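Local atomic coordinates of cytochrome P450 (Rhodococcus erythropolis, PDB entry 3WEC), a protein that hydroxylates the quinoline nitrogen of aurachin alkaloids as a haem-dependent monooxygenase of the cytochrome P450 family, a step that confers antibiotic activity on them. Residues Asn260-Leu266 with Leu399-Leu405; Phe269-Gln275 with Phe342-Arg346; Leu294-Pro298 with Asn332-Val336. All blocks are in the same frame, centred on the assembly; numbering follows the deposited sequence.

The three contacts are nested along the chain: contact 3 lies inside the loop closed by contact 2, which lies inside the loop closed by contact 1. Contacts 1 and 2 both use helix 240-271, the long central helix of the P450 fold, their centres about 16 Å apart. Contact 3 joins helix 286-296, the K helix, to helix 328-333; its centre lies about 16 Å from that of contact 1 and 13 Å from that of contact 2. A salt bridge between Arg400 and Glu297 joins contacts 1 and 3, while Phe342 meets Phe296 between contacts 2 and 3. Contact 1 reaches the substrate through Leu399, contact 3 nears the haem through Leu294, and contact 2 lies farther out.

Contact 1 of 3, residues Asn260-Leu266 with Leu399-Leu405; sequences NTIGNML and LRGPETL
Asn260 starts the contact by laying its carboxamide along the backbone of Arg400 and Gly401. With CG beside the backbone N (chi1 -86°), the group points along the helix surface to the loop, where OD1 lies 3.6 Å from Gly401 CA. Its ND2 is near Arg400 O, but the angle is too poor for a hydrogen bond. A water instead joins the two segments, 2.7 Å from Asn260 OD1 and 2.8 Å from Pro402 O. Three residues on, Gly263 offers bare backbone: Pro402 CG comes within 3.9 Å of Gly263 CA, and Leu405 CD2 passes 3.8 Å from Gly263 O. Asn264 makes the one direct hydrogen bond, ND2 to Arg400 O, at 3.2 Å and 143°; the donor stands 41° above the carbonyl plane. The other side of this amide is less well served, since Asn264 OD1 faces Pro402 CD at 3.4 Å and is buried with no hydrogen-bond partner. At the end of the segment Leu266 CB packs against Leu405 CD2, an apolar patch extended by Val149 of helix 148-153, which also touches Pro402 and Leu405.

The loop thereby rests on helix 240-271, and Leu399, first residue of 399-405, touches the bound aurachin intermediate, as expected for the substrate-contacting loop near the C-terminus of P450s. The guanidinium of Arg400 forms a salt bridge with Glu297. Close backbone packing, one bent hydrogen bond from a side-chain amide and one bridging water carry the interface, consistent with a fit set mainly by packing and a few neutral polar contacts.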
ATOM      1  N   ASN A 260       5.271  -0.942  -5.907  1.00 26.60           N
ATOM      2  CA  ASN A 260       6.466  -0.595  -5.134  1.00 27.54           C
ATOM      3  C   ASN A 260       7.152  -1.866  -4.666  1.00 27.57           C
ATOM      4  O   ASN A 260       8.349  -1.950  -4.682  1.00 29.43           O
ATOM      5  CB  ASN A 260       6.104   0.282  -3.915  1.00 27.48           C
ATOM      6  CG  ASN A 260       6.043   1.755  -4.252  1.00 28.19           C
ATOM      7  OD1 ASN A 260       6.346   2.168  -5.382  1.00 30.66           O
ATOM      8  ND2 ASN A 260       5.695   2.569  -3.261  1.00 28.15           N
ATOM      9  N   THR A 261       6.371  -2.835  -4.216  1.00 26.43           N
ATOM     10  CA  THR A 261       6.899  -4.087  -3.730  1.00 27.79           C
ATOM     11  C   THR A 261       7.569  -4.956  -4.790  1.00 29.57           C
ATOM     12  O   THR A 261       8.508  -5.645  -4.480  1.00 32.47           O
ATOM     13  CB  THR A 261       5.814  -4.931  -3.018  1.00 26.94           C
ATOM     14  OG1 THR A 261       5.225  -4.136  -1.985  1.00 25.98           O
ATOM     15  CG2 THR A 261       6.449  -6.156  -2.403  1.00 28.04           C
ATOM     16  N   ILE A 262       7.053  -4.968  -6.019  1.00 29.87           N
ATOM     17  CA  ILE A 262       7.705  -5.635  -7.116  1.00 31.18           C
ATOM     18  C   ILE A 262       9.089  -4.988  -7.338  1.00 32.70           C
ATOM     19  O   ILE A 262      10.092  -5.700  -7.520  1.00 33.35           O
ATOM     20  CB  ILE A 262       6.904  -5.436  -8.443  1.00 31.16           C
ATOM     21  CG1 ILE A 262       5.478  -5.913  -8.302  1.00 30.74           C
ATOM     22  CG2 ILE A 262       7.639  -6.058  -9.644  1.00 32.88           C
ATOM     23  CD1 ILE A 262       5.167  -7.166  -9.067  1.00 32.85           C
ATOM     24  N   GLY A 263       9.133  -3.641  -7.344  1.00 30.98           N
ATOM     25  CA  GLY A 263      10.416  -2.931  -7.530  1.00 33.09           C
ATOM     26  C   GLY A 263      11.432  -3.202  -6.426  1.00 33.98           C
ATOM     27  O   GLY A 263      12.571  -3.563  -6.701  1.00 36.11           O
ATOM     28  N   ASN A 264      10.983  -3.043  -5.183  1.00 33.24           N
ATOM     29  CA  ASN A 264      11.754  -3.361  -3.985  1.00 34.92           C
ATOM     30  C   ASN A 264      12.188  -4.834  -3.922  1.00 36.93           C
ATOM     31  O   ASN A 264      13.268  -5.115  -3.469  1.00 38.73           O
ATOM     32  CB  ASN A 264      10.918  -3.013  -2.742  1.00 32.56           C
ATOM     33  CG  ASN A 264      10.830  -1.524  -2.493  1.00 32.52           C
ATOM     34  OD1 ASN A 264      11.584  -0.693  -3.082  1.00 32.52           O
ATOM     35  ND2 ASN A 264       9.931  -1.157  -1.607  1.00 30.48           N
ATOM     36  N   MET A 265      11.329  -5.759  -4.362  1.00 37.38           N
ATOM     37  CA  MET A 265      11.685  -7.188  -4.397  1.00 40.08           C
ATOM     38  C   MET A 265      12.888  -7.390  -5.288  1.00 41.79           C
ATOM     39  O   MET A 265      13.875  -8.040  -4.906  1.00 44.03           O
ATOM     40  CB  MET A 265      10.527  -8.045  -4.922  1.00 40.36           C
ATOM     41  CG  MET A 265      10.835  -9.532  -4.899  1.00 42.69           C
ATOM     42  SD  MET A 265       9.486 -10.502  -5.556  1.00 44.26           S
ATOM     43  CE  MET A 265       8.415 -10.606  -4.137  1.00 43.01           C
ATOM     44  N   LEU A 266      12.792  -6.800  -6.472  1.00 41.23           N
ATOM     45  CA  LEU A 266      13.867  -6.770  -7.465  1.00 42.52           C
ATOM     46  C   LEU A 266      15.219  -6.224  -6.919  1.00 43.10           C
ATOM     47  O   LEU A 266      16.240  -6.914  -6.948  1.00 44.66           O
ATOM     48  CB  LEU A 266      13.369  -5.977  -8.682  1.00 41.60           C
ATOM     49  CG  LEU A 266      12.802  -6.705  -9.909  1.00 43.36           C
ATOM     50  CD1 LEU A 266      12.724  -8.243  -9.805  1.00 44.67           C
ATOM     51  CD2 LEU A 266      11.504  -6.129 -10.408  1.00 39.21           C
ATOM     52  N   LEU A 399       5.052   6.391   1.406  1.00 34.42           N
ATOM     53  CA  LEU A 399       5.302   5.207   0.533  1.00 33.34           C
ATOM     54  C   LEU A 399       6.738   5.183   0.057  1.00 33.23           C
ATOM     55  O   LEU A 399       7.378   6.225  -0.030  1.00 35.86           O
ATOM     56  CB  LEU A 399       4.359   5.217  -0.665  1.00 31.96           C
ATOM     57  CG  LEU A 399       2.980   4.525  -0.666  1.00 31.72           C
ATOM     58  CD1 LEU A 399       2.412   4.169   0.686  1.00 30.89           C
ATOM     59  CD2 LEU A 399       1.990   5.315  -1.537  1.00 30.22           C
ATOM     60  N   ARG A 400       7.264   3.996  -0.199  1.00 32.78           N
ATOM     61  CA  ARG A 400       8.630   3.871  -0.679  1.00 33.45           C
ATOM     62  C   ARG A 400       8.772   2.795  -1.737  1.00 32.56           C
ATOM     63  O   ARG A 400       8.348   1.631  -1.567  1.00 30.96           O
ATOM     64  CB  ARG A 400       9.592   3.620   0.471  1.00 34.77           C
ATOM     65  CG  ARG A 400      11.061   3.709   0.063  1.00 36.27           C
ATOM     66  CD  ARG A 400      11.978   3.669   1.271  1.00 38.11           C
ATOM     67  NE  ARG A 400      13.371   3.727   0.890  1.00 40.71           N
ATOM     68  CZ  ARG A 400      14.144   2.670   0.705  1.00 40.85           C
ATOM     69  NH1 ARG A 400      15.423   2.816   0.372  1.00 42.56           N
ATOM     70  NH2 ARG A 400      13.642   1.468   0.868  1.00 39.66           N
ATOM     71  N   GLY A 401       9.334   3.229  -2.861  1.00 32.99           N
ATOM     72  CA  GLY A 401       9.613   2.331  -3.970  1.00 32.45           C
ATOM     73  C   GLY A 401      10.293   3.139  -5.053  1.00 33.76           C
ATOM     74  O   GLY A 401      10.214   4.358  -5.044  1.00 34.88           O
ATOM     75  N   PRO A 402      10.950   2.456  -5.996  1.00 34.29           N
ATOM     76  CA  PRO A 402      11.710   3.118  -7.065  1.00 35.92           C
ATOM     77  C   PRO A 402      10.827   3.800  -8.140  1.00 36.92           C
ATOM     78  O   PRO A 402       9.737   3.312  -8.487  1.00 33.77           O
ATOM     79  CB  PRO A 402      12.511   1.955  -7.663  1.00 36.08           C
ATOM     80  CG  PRO A 402      11.645   0.744  -7.389  1.00 33.89           C
ATOM     81  CD  PRO A 402      11.172   0.994  -5.999  1.00 32.80           C
ATOM     82  N   GLU A 403      11.341   4.909  -8.676  1.00 39.93           N
ATOM     83  CA  GLU A 403      10.681   5.677  -9.736  1.00 43.07           C
ATOM     84  C   GLU A 403      10.891   5.007 -11.101  1.00 43.29           C
ATOM     85  O   GLU A 403       9.969   4.937 -11.897  1.00 42.25           O
ATOM     86  CB  GLU A 403      11.216   7.158  -9.736  1.00 47.97           C
ATOM     87  CG  GLU A 403      10.803   8.049 -10.909  1.00 51.54           C
ATOM     88  CD  GLU A 403      10.453   9.481 -10.504  1.00 56.08           C
ATOM     89  OE1 GLU A 403      11.196  10.425 -10.885  1.00 60.05           O
ATOM     90  OE2 GLU A 403       9.410   9.666  -9.813  1.00 56.72           O
ATOM     91  N   THR A 404      12.137   4.593 -11.354  1.00 45.32           N
ATOM     92  CA  THR A 404      12.608   3.898 -12.558  1.00 46.91           C
ATOM     93  C   THR A 404      13.486   2.717 -12.093  1.00 46.82           C
ATOM     94  O   THR A 404      13.878   2.652 -10.918  1.00 45.60           O
ATOM     95  CB  THR A 404      13.447   4.788 -13.542  1.00 50.49           C
ATOM     96  OG1 THR A 404      14.721   5.141 -12.978  1.00 52.15           O
ATOM     97  CG2 THR A 404      12.703   6.040 -14.044  1.00 51.51           C
ATOM     98  N   LEU A 405      13.806   1.784 -12.991  1.00 47.26           N
ATOM     99  CA  LEU A 405      14.602   0.614 -12.585  1.00 47.77           C
ATOM    100  C   LEU A 405      15.160  -0.087 -13.815  1.00 50.08           C
ATOM    101  O   LEU A 405      14.396  -0.479 -14.709  1.00 50.01           O
ATOM    102  CB  LEU A 405      13.745  -0.339 -11.721  1.00 45.35           C
ATOM    103  CG  LEU A 405      14.452  -1.358 -10.812  1.00 46.17           C
ATOM    104  CD1 LEU A 405      15.278  -0.691  -9.704  1.00 46.18           C
ATOM    105  CD2 LEU A 405      13.423  -2.305 -10.213  1.00 43.64           C
TER
HETATM  106  O   HOH W   1       8.047   1.467  -7.311  1.00 36.42           O

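Contact 2 of 3, residues Phe269-Gln275 with Phe342-Arg346; sequences FSRHADQ and FSVTR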
ATOM      1  N   PHE A 269      16.633  -8.798  -4.183  1.00 47.50           N
ATOM      2  CA  PHE A 269      17.339  -9.973  -4.727  1.00 51.24           C
ATOM      3  C   PHE A 269      18.594  -9.638  -5.557  1.00 52.77           C
ATOM      4  O   PHE A 269      19.460 -10.491  -5.733  1.00 57.35           O
ATOM      5  CB  PHE A 269      16.378 -10.900  -5.485  1.00 51.09           C
ATOM      6  CG  PHE A 269      15.424 -11.649  -4.588  1.00 51.17           C
ATOM      7  CD1 PHE A 269      15.896 -12.452  -3.555  1.00 53.62           C
ATOM      8  CD2 PHE A 269      14.063 -11.568  -4.781  1.00 49.18           C
ATOM      9  CE1 PHE A 269      15.027 -13.143  -2.729  1.00 53.55           C
ATOM     10  CE2 PHE A 269      13.184 -12.257  -3.952  1.00 49.12           C
ATOM     11  CZ  PHE A 269      13.667 -13.049  -2.931  1.00 51.51           C
ATOM     12  N   SER A 270      18.706  -8.404  -6.039  1.00 51.31           N
ATOM     13  CA  SER A 270      19.907  -7.912  -6.714  1.00 53.00           C
ATOM     14  C   SER A 270      21.009  -7.744  -5.671  1.00 55.88           C
ATOM     15  O   SER A 270      22.162  -8.150  -5.866  1.00 58.15           O
ATOM     16  CB  SER A 270      19.637  -6.566  -7.396  1.00 50.87           C
ATOM     17  OG  SER A 270      20.747  -6.136  -8.183  1.00 52.34           O
ATOM     18  N   ARG A 271      20.628  -7.158  -4.545  1.00 55.00           N
ATOM     19  CA  ARG A 271      21.566  -6.937  -3.468  1.00 57.63           C
ATOM     20  C   ARG A 271      21.939  -8.207  -2.695  1.00 60.13           C
ATOM     21  O   ARG A 271      22.981  -8.237  -2.060  1.00 62.93           O
ATOM     22  CB  ARG A 271      21.013  -5.863  -2.544  1.00 55.63           C
ATOM     23  CG  ARG A 271      21.206  -4.462  -3.103  1.00 54.86           C
ATOM     24  CD  ARG A 271      20.307  -3.504  -2.355  1.00 52.11           C
ATOM     25  NE  ARG A 271      20.446  -2.135  -2.840  1.00 51.82           N
ATOM     26  CZ  ARG A 271      19.703  -1.117  -2.400  1.00 49.11           C
ATOM     27  NH1 ARG A 271      18.775  -1.316  -1.468  1.00 47.31           N
ATOM     28  NH2 ARG A 271      19.876   0.086  -2.899  1.00 48.61           N
ATOM     29  N   HIS A 272      21.095  -9.246  -2.729  1.00 60.44           N
ATOM     30  CA  HIS A 272      21.364 -10.496  -1.964  1.00 63.23           C
ATOM     31  C   HIS A 272      21.159 -11.731  -2.810  1.00 64.59           C
ATOM     32  O   HIS A 272      20.175 -12.468  -2.628  1.00 63.56           O
ATOM     33  CB  HIS A 272      20.509 -10.554  -0.673  1.00 62.07           C
ATOM     34  CG  HIS A 272      20.558  -9.275   0.174  1.00 60.70           C
ATOM     35  ND1 HIS A 272      21.588  -8.985   1.017  1.00 63.52           N
ATOM     36  CD2 HIS A 272      19.665  -8.210   0.270  1.00 56.48           C
ATOM     37  CE1 HIS A 272      21.353  -7.798   1.617  1.00 61.47           C
ATOM     38  NE2 HIS A 272      20.171  -7.330   1.161  1.00 58.13           N
ATOM     39  N   ALA A 273      22.095 -11.989  -3.728  1.00 66.24           N
ATOM     40  CA  ALA A 273      21.890 -12.987  -4.796  1.00 67.12           C
ATOM     41  C   ALA A 273      21.738 -14.393  -4.248  1.00 70.26           C
ATOM     42  O   ALA A 273      21.132 -15.265  -4.873  1.00 70.43           O
ATOM     43  CB  ALA A 273      23.013 -12.930  -5.823  1.00 68.86           C
ATOM     44  N   ASP A 274      22.302 -14.595  -3.063  1.00 73.55           N
ATOM     45  CA  ASP A 274      22.292 -15.885  -2.383  1.00 77.02           C
ATOM     46  C   ASP A 274      20.878 -16.243  -1.898  1.00 74.28           C
ATOM     47  O   ASP A 274      20.500 -17.407  -1.940  1.00 76.08           O
ATOM     48  CB  ASP A 274      23.298 -15.886  -1.213  1.00 80.87           C
ATOM     49  CG  ASP A 274      22.979 -14.820  -0.161  1.00 79.98           C
ATOM     50  OD1 ASP A 274      23.239 -13.618  -0.411  1.00 78.82           O
ATOM     51  OD2 ASP A 274      22.447 -15.176   0.917  1.00 81.16           O
ATOM     52  N   GLN A 275      20.118 -15.241  -1.441  1.00 69.89           N
ATOM     53  CA  GLN A 275      18.758 -15.448  -0.916  1.00 68.16           C
ATOM     54  C   GLN A 275      17.821 -15.832  -2.057  1.00 66.59           C
ATOM     55  O   GLN A 275      16.862 -16.595  -1.878  1.00 66.39           O
ATOM     56  CB  GLN A 275      18.217 -14.173  -0.233  1.00 64.85           C
ATOM     57  CG  GLN A 275      18.931 -13.733   1.039  1.00 66.65           C
ATOM     58  CD  GLN A 275      18.871 -14.773   2.149  1.00 70.81           C
ATOM     59  OE1 GLN A 275      17.844 -15.413   2.355  1.00 71.20           O
ATOM     60  NE2 GLN A 275      19.984 -14.951   2.868  1.00 75.24           N
ATOM     61  N   PHE A 342      18.309  -9.745   5.547  1.00 51.30           N
ATOM     62  CA  PHE A 342      17.281 -10.236   4.682  1.00 49.52           C
ATOM     63  C   PHE A 342      17.518 -11.728   4.559  1.00 52.41           C
ATOM     64  O   PHE A 342      18.547 -12.164   4.021  1.00 53.92           O
ATOM     65  CB  PHE A 342      17.287  -9.517   3.312  1.00 46.59           C
ATOM     66  CG  PHE A 342      16.288 -10.090   2.307  1.00 44.29           C
ATOM     67  CD1 PHE A 342      16.725 -10.865   1.240  1.00 44.96           C
ATOM     68  CD2 PHE A 342      14.922  -9.836   2.421  1.00 41.77           C
ATOM     69  CE1 PHE A 342      15.822 -11.378   0.327  1.00 43.80           C
ATOM     70  CE2 PHE A 342      14.019 -10.324   1.491  1.00 40.41           C
ATOM     71  CZ  PHE A 342      14.471 -11.114   0.450  1.00 41.37           C
ATOM     72  N   SER A 343      16.575 -12.505   5.096  1.00 54.11           N
ATOM     73  CA  SER A 343      16.655 -13.967   5.026  1.00 58.18           C
ATOM     74  C   SER A 343      15.307 -14.556   4.631  1.00 58.05           C
ATOM     75  O   SER A 343      14.317 -14.374   5.327  1.00 57.60           O
ATOM     76  CB  SER A 343      17.149 -14.569   6.341  1.00 61.66           C
ATOM     77  OG  SER A 343      17.034 -15.986   6.327  1.00 64.42           O
ATOM     78  N   VAL A 344      15.292 -15.257   3.505  1.00 59.68           N
ATOM     79  CA  VAL A 344      14.078 -15.855   2.960  1.00 60.36           C
ATOM     80  C   VAL A 344      13.820 -17.203   3.632  1.00 65.15           C
ATOM     81  O   VAL A 344      12.832 -17.891   3.341  1.00 65.74           O
ATOM     82  CB  VAL A 344      14.218 -16.063   1.435  1.00 59.90           C
ATOM     83  CG1 VAL A 344      13.087 -16.900   0.894  1.00 58.98           C
ATOM     84  CG2 VAL A 344      14.276 -14.738   0.702  1.00 54.92           C
ATOM     85  N   THR A 345      14.704 -17.603   4.534  1.00 69.25           N
ATOM     86  CA  THR A 345      14.477 -18.874   5.212  1.00 73.70           C
ATOM     87  C   THR A 345      13.928 -18.738   6.635  1.00 75.70           C
ATOM     88  O   THR A 345      13.700 -19.736   7.300  1.00 80.64           O
ATOM     89  CB  THR A 345      15.700 -19.803   5.149  1.00 77.49           C
ATOM     90  OG1 THR A 345      16.854 -19.092   5.596  1.00 77.33           O
ATOM     91  CG2 THR A 345      15.921 -20.276   3.721  1.00 77.19           C
ATOM     92  N   ARG A 346      13.699 -17.506   7.081  1.00 74.08           N
ATOM     93  CA  ARG A 346      13.007 -17.236   8.348  1.00 75.47           C
ATOM     94  C   ARG A 346      11.756 -18.097   8.573  1.00 78.28           C
ATOM     95  O   ARG A 346      10.749 -17.935   7.874  1.00 73.67           O
ATOM     96  CB  ARG A 346      12.612 -15.764   8.435  1.00 69.15           C
ATOM     97  CG  ARG A 346      13.584 -14.919   9.219  1.00 68.80           C
ATOM     98  CD  ARG A 346      13.188 -13.453   9.147  1.00 63.00           C
ATOM     99  NE  ARG A 346      14.360 -12.574   9.092  1.00 62.67           N
ATOM    100  CZ  ARG A 346      15.273 -12.459  10.056  1.00 64.21           C
ATOM    101  NH1 ARG A 346      16.288 -11.615   9.908  1.00 63.50           N
ATOM    102  NH2 ARG A 346      15.166 -13.170  11.169  1.00 66.65           N
TER
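Phe342 turns a ring edge toward the face of Phe269 in an offset edge-to-face pair, with centroids 5.5 Å apart and planes at 73°. The closest carbons are Phe342 CE1 and Phe269 CE1, 3.6 Å apart, and Val344 CG2 sits at the edge of the Phe269 ring. His272 completes the aromatic cluster: Arg271 CB lies over one face of its imidazole and Phe342 CB over the opposite one, both offset toward the rim. Gln275 runs beside the Phe342 ring, its CB 3.7 Å from Phe342 CE1, then bends at chi2 to carry its amide across to the turn. There OE1 accepts a nearly straight bond from Val344 N, 2.8 Å long at 169°, with the donor 36° above the amide carbonyl plane. This grips the start of the type I turn Ser343-Arg346, while Gln275 NE2 has a weak bond to Asp274 OD2.

His272 is the first non-helical residue after helix 240-271 and the N-cap of helix 273-281, and the cluster lies beside this junction. Helix 286-296 packs on the loop, Val293 touching Phe342 and Ala289 touching Val344; separately, Ser270 OG is hydrogen-bonded to Val387 N of strand 384-387.

Contact 3 of 3, residues Leu294-Pro298 with Asn332-Val336; sequences LRFEP and NREAV
Arg295 packs its guanidinium against Asn332 and Val336 and is the arginine of the P450 ExxR motif on the K helix; Glu292, the motif's glutamate, takes its NE in a salt bridge. Arg295 NH1 donates to Asn332 O (3.1 Å, 148°) and also to Gly339 O. Two donors reach Asn332 O from opposite faces of its plane, Arg295 NH1 on one and Ala335 N, 3.0 Å away, on the other. Val336 CG2 lies centrally over one face of the Arg295 guanidinium, 3.6 Å from CZ.

Arg295 O accepts from a water 2.9 Å away, and that water takes a weak bond from Arg333 NE; Asn332 ND2 gives Arg295 O a second, weak bond. The Asn332 amide has its stronger partner outside the contact, its OD1 accepting from Leu352 N. Arg333 is held by a salt bridge from NH1 to Asp340, and its NH2 gives Phe296 O a bond of 3.1 Å, in the carbonyl plane and on a lone pair. The same guanidinium lies flat on the Phe296 ring, planes 5° apart, in a cation-pi contact that puts Arg333 NH2 over the ring centre and 3.7 Å from Phe296 CE1.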
ATOM      1  N   LEU A 294       8.442  -8.142   2.135  1.00 36.49           N
ATOM      2  CA  LEU A 294       7.461  -7.160   2.619  1.00 34.15           C
ATOM      3  C   LEU A 294       7.885  -6.617   3.978  1.00 35.54           C
ATOM      4  O   LEU A 294       7.651  -5.420   4.270  1.00 34.55           O
ATOM      5  CB  LEU A 294       6.045  -7.755   2.692  1.00 32.72           C
ATOM      6  CG  LEU A 294       5.190  -7.879   1.431  1.00 31.47           C
ATOM      7  CD1 LEU A 294       4.056  -8.849   1.651  1.00 31.29           C
ATOM      8  CD2 LEU A 294       4.596  -6.586   0.919  1.00 29.27           C
ATOM      9  N   ARG A 295       8.529  -7.485   4.773  1.00 36.35           N
ATOM     10  CA  ARG A 295       9.116  -7.091   6.060  1.00 38.81           C
ATOM     11  C   ARG A 295      10.355  -6.186   5.901  1.00 39.58           C
ATOM     12  O   ARG A 295      10.421  -5.120   6.516  1.00 39.43           O
ATOM     13  CB  ARG A 295       9.469  -8.303   6.938  1.00 41.17           C
ATOM     14  CG  ARG A 295       9.860  -7.883   8.344  1.00 43.40           C
ATOM     15  CD  ARG A 295      10.628  -8.962   9.111  1.00 47.61           C
ATOM     16  NE  ARG A 295      11.910  -9.377   8.542  1.00 48.73           N
ATOM     17  CZ  ARG A 295      13.083  -8.737   8.681  1.00 50.55           C
ATOM     18  NH1 ARG A 295      13.176  -7.591   9.345  1.00 50.84           N
ATOM     19  NH2 ARG A 295      14.184  -9.256   8.156  1.00 50.76           N
ATOM     20  N   PHE A 296      11.321  -6.651   5.103  1.00 40.19           N
ATOM     21  CA  PHE A 296      12.603  -5.961   4.846  1.00 41.47           C
ATOM     22  C   PHE A 296      12.417  -4.678   4.047  1.00 39.67           C
ATOM     23  O   PHE A 296      13.112  -3.703   4.276  1.00 41.90           O
ATOM     24  CB  PHE A 296      13.559  -6.906   4.079  1.00 41.83           C
ATOM     25  CG  PHE A 296      14.988  -6.457   4.058  1.00 43.60           C
ATOM     26  CD1 PHE A 296      15.798  -6.576   5.180  1.00 45.94           C
ATOM     27  CD2 PHE A 296      15.554  -5.949   2.887  1.00 43.68           C
ATOM     28  CE1 PHE A 296      17.147  -6.170   5.142  1.00 48.12           C
ATOM     29  CE2 PHE A 296      16.893  -5.534   2.853  1.00 45.36           C
ATOM     30  CZ  PHE A 296      17.698  -5.662   3.982  1.00 47.18           C
ATOM     31  N   GLU A 297      11.522  -4.688   3.066  1.00 37.23           N
ATOM     32  CA  GLU A 297      11.330  -3.496   2.257  1.00 35.97           C
ATOM     33  C   GLU A 297       9.835  -3.261   2.014  1.00 33.63           C
ATOM     34  O   GLU A 297       9.346  -3.509   0.919  1.00 32.88           O
ATOM     35  CB  GLU A 297      12.078  -3.602   0.917  1.00 36.66           C
ATOM     36  CG  GLU A 297      13.602  -3.467   0.988  1.00 39.26           C
ATOM     37  CD  GLU A 297      14.097  -2.038   1.068  1.00 40.55           C
ATOM     38  OE1 GLU A 297      13.278  -1.115   1.265  1.00 40.04           O
ATOM     39  OE2 GLU A 297      15.334  -1.822   0.971  1.00 44.13           O
ATOM     40  N   PRO A 298       9.119  -2.757   3.034  1.00 32.73           N
ATOM     41  CA  PRO A 298       7.656  -2.613   2.909  1.00 30.58           C
ATOM     42  C   PRO A 298       7.328  -1.487   1.963  1.00 29.56           C
ATOM     43  O   PRO A 298       8.132  -0.571   1.810  1.00 31.45           O
ATOM     44  CB  PRO A 298       7.203  -2.300   4.350  1.00 31.94           C
ATOM     45  CG  PRO A 298       8.454  -2.285   5.201  1.00 33.65           C
ATOM     46  CD  PRO A 298       9.632  -2.156   4.284  1.00 33.36           C
ATOM     47  N   ASN A 332       9.312  -3.423  11.918  1.00 45.84           N
ATOM     48  CA  ASN A 332       9.691  -4.651  11.221  1.00 45.46           C
ATOM     49  C   ASN A 332      11.144  -5.102  11.428  1.00 48.35           C
ATOM     50  O   ASN A 332      11.413  -6.319  11.512  1.00 48.59           O
ATOM     51  CB  ASN A 332       9.392  -4.518   9.736  1.00 42.30           C
ATOM     52  CG  ASN A 332       7.893  -4.607   9.430  1.00 40.92           C
ATOM     53  OD1 ASN A 332       7.084  -4.941  10.302  1.00 41.93           O
ATOM     54  ND2 ASN A 332       7.516  -4.267   8.200  1.00 38.55           N
ATOM     55  N   ARG A 333      12.070  -4.128  11.487  1.00 49.66           N
ATOM     56  CA  ARG A 333      13.492  -4.420  11.584  1.00 53.09           C
ATOM     57  C   ARG A 333      13.828  -5.080  12.933  1.00 57.13           C
ATOM     58  O   ARG A 333      14.862  -5.730  13.081  1.00 58.51           O
ATOM     59  CB  ARG A 333      14.371  -3.181  11.286  1.00 54.34           C
ATOM     60  CG  ARG A 333      14.353  -2.710   9.829  1.00 51.46           C
ATOM     61  CD  ARG A 333      14.569  -3.871   8.861  1.00 50.94           C
ATOM     62  NE  ARG A 333      14.635  -3.465   7.448  1.00 48.39           N
ATOM     63  CZ  ARG A 333      15.767  -3.082   6.857  1.00 49.13           C
ATOM     64  NH1 ARG A 333      16.908  -3.041   7.557  1.00 52.36           N
ATOM     65  NH2 ARG A 333      15.771  -2.739   5.583  1.00 47.26           N
ATOM     66  N   GLU A 334      12.906  -4.965  13.888  1.00 58.94           N
ATOM     67  CA  GLU A 334      13.022  -5.703  15.160  1.00 63.50           C
ATOM     68  C   GLU A 334      11.875  -6.722  15.396  1.00 62.78           C
ATOM     69  O   GLU A 334      11.732  -7.239  16.497  1.00 66.06           O
ATOM     70  CB  GLU A 334      13.208  -4.740  16.365  1.00 66.39           C
ATOM     71  CG  GLU A 334      12.017  -3.829  16.671  1.00 66.07           C
ATOM     72  CD  GLU A 334      12.189  -2.998  17.932  1.00 70.08           C
ATOM     73  OE1 GLU A 334      13.338  -2.761  18.337  1.00 73.74           O
ATOM     74  OE2 GLU A 334      11.172  -2.582  18.535  1.00 70.63           O
ATOM     75  N   ALA A 335      11.082  -7.023  14.371  1.00 58.73           N
ATOM     76  CA  ALA A 335       9.966  -7.987  14.514  1.00 58.89           C
ATOM     77  C   ALA A 335      10.438  -9.452  14.620  1.00 61.80           C
ATOM     78  O   ALA A 335       9.735 -10.301  15.176  1.00 63.79           O
ATOM     79  CB  ALA A 335       8.944  -7.818  13.398  1.00 53.40           C
ATOM     80  N   VAL A 336      11.636  -9.712  14.093  1.00 62.25           N
ATOM     81  CA  VAL A 336      12.291 -11.028  14.084  1.00 64.46           C
ATOM     82  C   VAL A 336      13.738 -10.880  14.597  1.00 67.61           C
ATOM     83  O   VAL A 336      14.257  -9.765  14.641  1.00 67.04           O
ATOM     84  CB  VAL A 336      12.328 -11.613  12.646  1.00 62.01           C
ATOM     85  CG1 VAL A 336      10.930 -11.943  12.139  1.00 58.87           C
ATOM     86  CG2 VAL A 336      13.017 -10.651  11.679  1.00 59.79           C
TER
HETATM   87  O   HOH W   2      11.828  -2.791   7.414  1.00 29.42           O